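Long-range contacts in uncharacterized protein (Bordetella bronchiseptica, PDB 4XG0), which probably acts as a kinase of the DUF1537 family in acid-sugar catabolism, pairing a sugar-binding N-terminal domain with a nucleotide-binding C-terminal domain: residues D133-V138 with G231-P236; G184-A189 with A204-V209. All coordinates share one frame; numbering follows the deposited sequence.

Contact 1: D133-V138 with G231-P236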
# COMPACT_ATOMS: atom_id res chain seq x y z
N ASP A 133 0.85 -23.85 6.86
CA ASP A 133 0.58 -23.45 5.49
C ASP A 133 1.30 -22.16 5.10
O ASP A 133 0.98 -21.57 4.08
CB ASP A 133 -0.93 -23.24 5.29
CG ASP A 133 -1.46 -22.01 6.05
OD1 ASP A 133 -0.76 -21.50 6.95
OD2 ASP A 133 -2.60 -21.57 5.75
N ALA A 134 2.27 -21.71 5.89
CA ALA A 134 2.92 -20.43 5.60
C ALA A 134 3.78 -20.54 4.34
O ALA A 134 4.35 -21.60 4.03
CB ALA A 134 3.74 -19.94 6.79
N ILE A 135 3.82 -19.46 3.58
CA ILE A 135 4.70 -19.40 2.40
C ILE A 135 5.68 -18.27 2.66
O ILE A 135 5.27 -17.14 2.97
CB ILE A 135 3.92 -19.10 1.10
CG1 ILE A 135 2.85 -20.16 0.86
CG2 ILE A 135 4.87 -18.97 -0.09
CD1 ILE A 135 1.99 -19.90 -0.36
N ALA A 136 6.97 -18.55 2.54
CA ALA A 136 7.96 -17.47 2.65
C ALA A 136 8.16 -16.99 1.24
O ALA A 136 8.59 -17.76 0.38
CB ALA A 136 9.29 -17.99 3.24
N VAL A 137 7.85 -15.72 1.02
CA VAL A 137 7.93 -15.10 -0.30
C VAL A 137 9.11 -14.17 -0.27
O VAL A 137 9.06 -13.07 0.29
CB VAL A 137 6.64 -14.36 -0.63
CG1 VAL A 137 6.70 -13.83 -2.08
CG2 VAL A 137 5.43 -15.29 -0.40
N VAL A 138 10.19 -14.61 -0.89
CA VAL A 138 11.49 -14.01 -0.65
C VAL A 138 11.90 -13.13 -1.81
O VAL A 138 12.04 -13.58 -2.97
CB VAL A 138 12.55 -15.10 -0.47
CG1 VAL A 138 13.87 -14.48 -0.17
CG2 VAL A 138 12.16 -16.03 0.67
N GLY A 231 -2.97 -13.06 1.52
CA GLY A 231 -3.45 -12.90 2.89
C GLY A 231 -2.50 -13.38 3.98
O GLY A 231 -1.29 -13.30 3.86
N GLN A 232 -3.08 -13.91 5.05
CA GLN A 232 -2.33 -14.19 6.28
C GLN A 232 -1.17 -15.17 6.09
O GLN A 232 -0.12 -15.02 6.70
CB GLN A 232 -3.28 -14.71 7.37
CG GLN A 232 -2.53 -15.16 8.61
CD GLN A 232 -3.43 -15.39 9.80
OE1 GLN A 232 -4.64 -15.17 9.74
NE2 GLN A 232 -2.83 -15.82 10.90
N ARG A 233 -1.36 -16.16 5.22
CA ARG A 233 -0.37 -17.22 5.04
C ARG A 233 0.92 -16.72 4.38
O ARG A 233 1.96 -17.37 4.50
CB ARG A 233 -0.96 -18.38 4.22
CG ARG A 233 -1.15 -18.08 2.74
CD ARG A 233 -1.83 -19.22 1.96
NE ARG A 233 -1.08 -20.48 2.01
CZ ARG A 233 -0.98 -21.34 0.99
NH1 ARG A 233 -1.56 -21.10 -0.17
NH2 ARG A 233 -0.28 -22.46 1.14
N ALA A 234 0.85 -15.59 3.69
CA ALA A 234 2.00 -15.11 2.92
C ALA A 234 2.94 -14.29 3.77
O ALA A 234 2.60 -13.17 4.18
CB ALA A 234 1.53 -14.29 1.75
N VAL A 235 4.15 -14.81 3.96
CA VAL A 235 5.16 -14.17 4.77
C VAL A 235 6.24 -13.52 3.89
O VAL A 235 7.21 -14.18 3.49
CB VAL A 235 5.87 -15.16 5.71
CG1 VAL A 235 6.93 -14.42 6.51
CG2 VAL A 235 4.87 -15.88 6.65
N PRO A 236 6.07 -12.24 3.57
CA PRO A 236 7.15 -11.61 2.82
C PRO A 236 8.46 -11.54 3.59
O PRO A 236 8.50 -11.26 4.79
CB PRO A 236 6.62 -10.22 2.55
CG PRO A 236 5.57 -9.99 3.57
CD PRO A 236 4.98 -11.30 3.87
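Ile-135 and Val-235 meet where two neighbouring parallel strands, 135-139 and 234-238, are zipped together by their backbones. Ile-135 N gives a hydrogen bond to Arg-233 O at 2.9 Å. Val-235 N returns one to Ile-135 O at 2.8 Å. The next runs from Val-137 N to Val-235 O, at 3.0 Å. This ladder is the tight, buried part. On one sheet face sit Ala-136 and Val-235, under helix 119-130, and Val-235 CG2 lies 4.2 Å from Ala-134 CB. On the other, Ile-135, Val-137, Ala-234 and Pro-236 turn toward helices 196-205 and 217-230, with Ile-227 touching three of them.

The looser side is at the start of the strands, where Asp-133 is exposed and Arg-233 partly so. Arg-233 reaches across to the start of the neighbouring strand: CG stands between the backbone N and C (chi1 73°), and the chain bends again at chi3 (-60°). The guanidinium thus lies edge-on to Asp-133 O, which takes NE at 3.1 Å close to the guanidinium plane and a weaker bond from NH2. One face of the group rests on Ile-135 CD1, centred 3.5 Å above the plane; a methyl on one face and a carbonyl at the edge limit its rotation. The Asp-133 carboxylate stays nearby, OD2 4.2 Å from Arg-233 NE but well out of the guanidinium plane; their attraction is probably electrostatic, with no N-H aimed at the oxygen. Parallel strands are joined by this hydrogen-bond ladder, with helices against both faces, as in a three-layer alpha/beta fold, here the parallel sheet of the sugar-binding domain.

Contact 2: G184-A189 with A204-V209; sequences GCAQLA and AAAAPV
Cys-185 and Val-209 touch where the two strands of a beta-alpha-beta unit begin, in which strand 186-188 leads through helix 196-205 to the parallel strand 209-212. Between the segments themselves the contact is apolar and modest in area; the backbone bonds that pair the strands run from Ala-186 and Leu-188 to Val-211, two residues beyond Val-209. Just before the strand, Gly-184, with positive phi, is the C-prime residue of a Schellman motif ending helix 179-183, and from there the chain turns into Cys-185.

The Cys-185 CB points at Val-209, and chi1 of 72° sets SG between its own backbone N and C. The sulfur lies beside the valine, 3.9 Å from Val-209 CG1. Val-209 has that same methyl anti to its backbone N (chi1 178°), which brings it alongside the cysteine, and it also touches Leu-183 of helix 179-183. At the end of helix 196-205 the packing is made by methyls: Ala-206, the first residue to leave the helix, directs CB at Ala-186 CB, 4.1 Å away. Leu-188 brings CD1 to the margin of the same alanine, 4.5 Å from Ala-206 CB, and the leucine also packs on Arg-202 and Ile-203 of the helix. A cis peptide precedes Pro-208 in the turn to Val-209, whose carbonyl O comes within 3.3 Å of Cys-185 CB.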
# COMPACT_ATOMS: atom_id res chain seq x y z
N GLY A 184 17.39 -23.47 -1.29
CA GLY A 184 16.91 -24.76 -1.76
C GLY A 184 15.43 -24.67 -2.09
O GLY A 184 14.64 -25.48 -1.63
N CYS A 185 15.06 -23.66 -2.88
CA CYS A 185 13.65 -23.42 -3.19
C CYS A 185 13.39 -23.06 -4.65
O CYS A 185 14.31 -23.02 -5.49
CB CYS A 185 13.11 -22.32 -2.28
SG CYS A 185 13.72 -20.68 -2.69
N ALA A 186 12.12 -22.81 -4.94
CA ALA A 186 11.66 -22.49 -6.28
C ALA A 186 11.86 -21.01 -6.58
O ALA A 186 12.17 -20.23 -5.69
CB ALA A 186 10.19 -22.84 -6.42
N GLN A 187 11.67 -20.62 -7.84
CA GLN A 187 11.89 -19.25 -8.26
C GLN A 187 10.93 -18.88 -9.39
O GLN A 187 10.68 -19.68 -10.29
CB GLN A 187 13.36 -19.05 -8.68
CG GLN A 187 13.74 -19.80 -9.97
CD GLN A 187 15.25 -20.04 -10.12
OE1 GLN A 187 15.98 -19.17 -10.57
NE2 GLN A 187 15.69 -21.24 -9.77
N LEU A 188 10.39 -17.66 -9.33
CA LEU A 188 9.41 -17.17 -10.27
C LEU A 188 9.81 -15.78 -10.72
O LEU A 188 10.54 -15.09 -10.01
CB LEU A 188 8.06 -16.97 -9.57
CG LEU A 188 7.34 -18.16 -8.98
CD1 LEU A 188 6.11 -17.67 -8.26
CD2 LEU A 188 6.99 -19.14 -10.09
N ALA A 189 9.30 -15.35 -11.86
CA ALA A 189 9.35 -13.94 -12.23
C ALA A 189 8.02 -13.51 -12.82
O ALA A 189 7.45 -14.23 -13.63
CB ALA A 189 10.47 -13.71 -13.21
N ALA A 204 1.50 -19.36 -4.80
CA ALA A 204 0.87 -20.40 -3.99
C ALA A 204 1.29 -21.78 -4.49
O ALA A 204 1.58 -22.68 -3.70
CB ALA A 204 -0.65 -20.27 -4.04
N ALA A 205 1.34 -21.94 -5.81
CA ALA A 205 1.74 -23.20 -6.41
C ALA A 205 3.18 -23.57 -6.05
O ALA A 205 3.54 -24.76 -6.02
CB ALA A 205 1.57 -23.14 -7.92
N ALA A 206 4.00 -22.56 -5.78
CA ALA A 206 5.43 -22.75 -5.51
C ALA A 206 5.74 -22.84 -4.02
O ALA A 206 6.88 -22.70 -3.60
CB ALA A 206 6.24 -21.62 -6.15
N ALA A 207 4.70 -23.07 -3.22
CA ALA A 207 4.85 -23.16 -1.77
C ALA A 207 5.85 -24.27 -1.44
O ALA A 207 5.99 -25.21 -2.20
CB ALA A 207 3.49 -23.48 -1.14
N PRO A 208 6.50 -24.19 -0.27
CA PRO A 208 6.34 -23.25 0.84
C PRO A 208 7.36 -22.11 0.88
O PRO A 208 7.25 -21.23 1.74
CB PRO A 208 6.59 -24.14 2.05
CG PRO A 208 7.66 -25.08 1.57
CD PRO A 208 7.34 -25.35 0.12
N VAL A 209 8.34 -22.13 -0.01
CA VAL A 209 9.34 -21.08 -0.04
C VAL A 209 9.61 -20.78 -1.50
O VAL A 209 9.85 -21.69 -2.28
CB VAL A 209 10.64 -21.51 0.66
CG1 VAL A 209 11.66 -20.43 0.57
CG2 VAL A 209 10.39 -21.88 2.10

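In the fold
Both contacts belong to the eight-stranded parallel sheet of the N-terminal domain, on the same side of the chain's centre, and contact 2 is nested within the loop that contact 1 closes. Contact 1 joins interior strands and is buried; contact 2 lies at the surface, where strand 186-188 ends the sheet within this chain. Main-chain hydrogen bonds dominate the first, whereas small apolar side chains make the second. Strand 135-139 lies between 234-238 and 209-212 in the sheet: Ala-136 N probably bonds to Pro-208 O at 2.8 Å. Helix 196-205 serves both: Ile-135 CD1 packs 3.8 Å from Ala-204 CA, near the end of the helix.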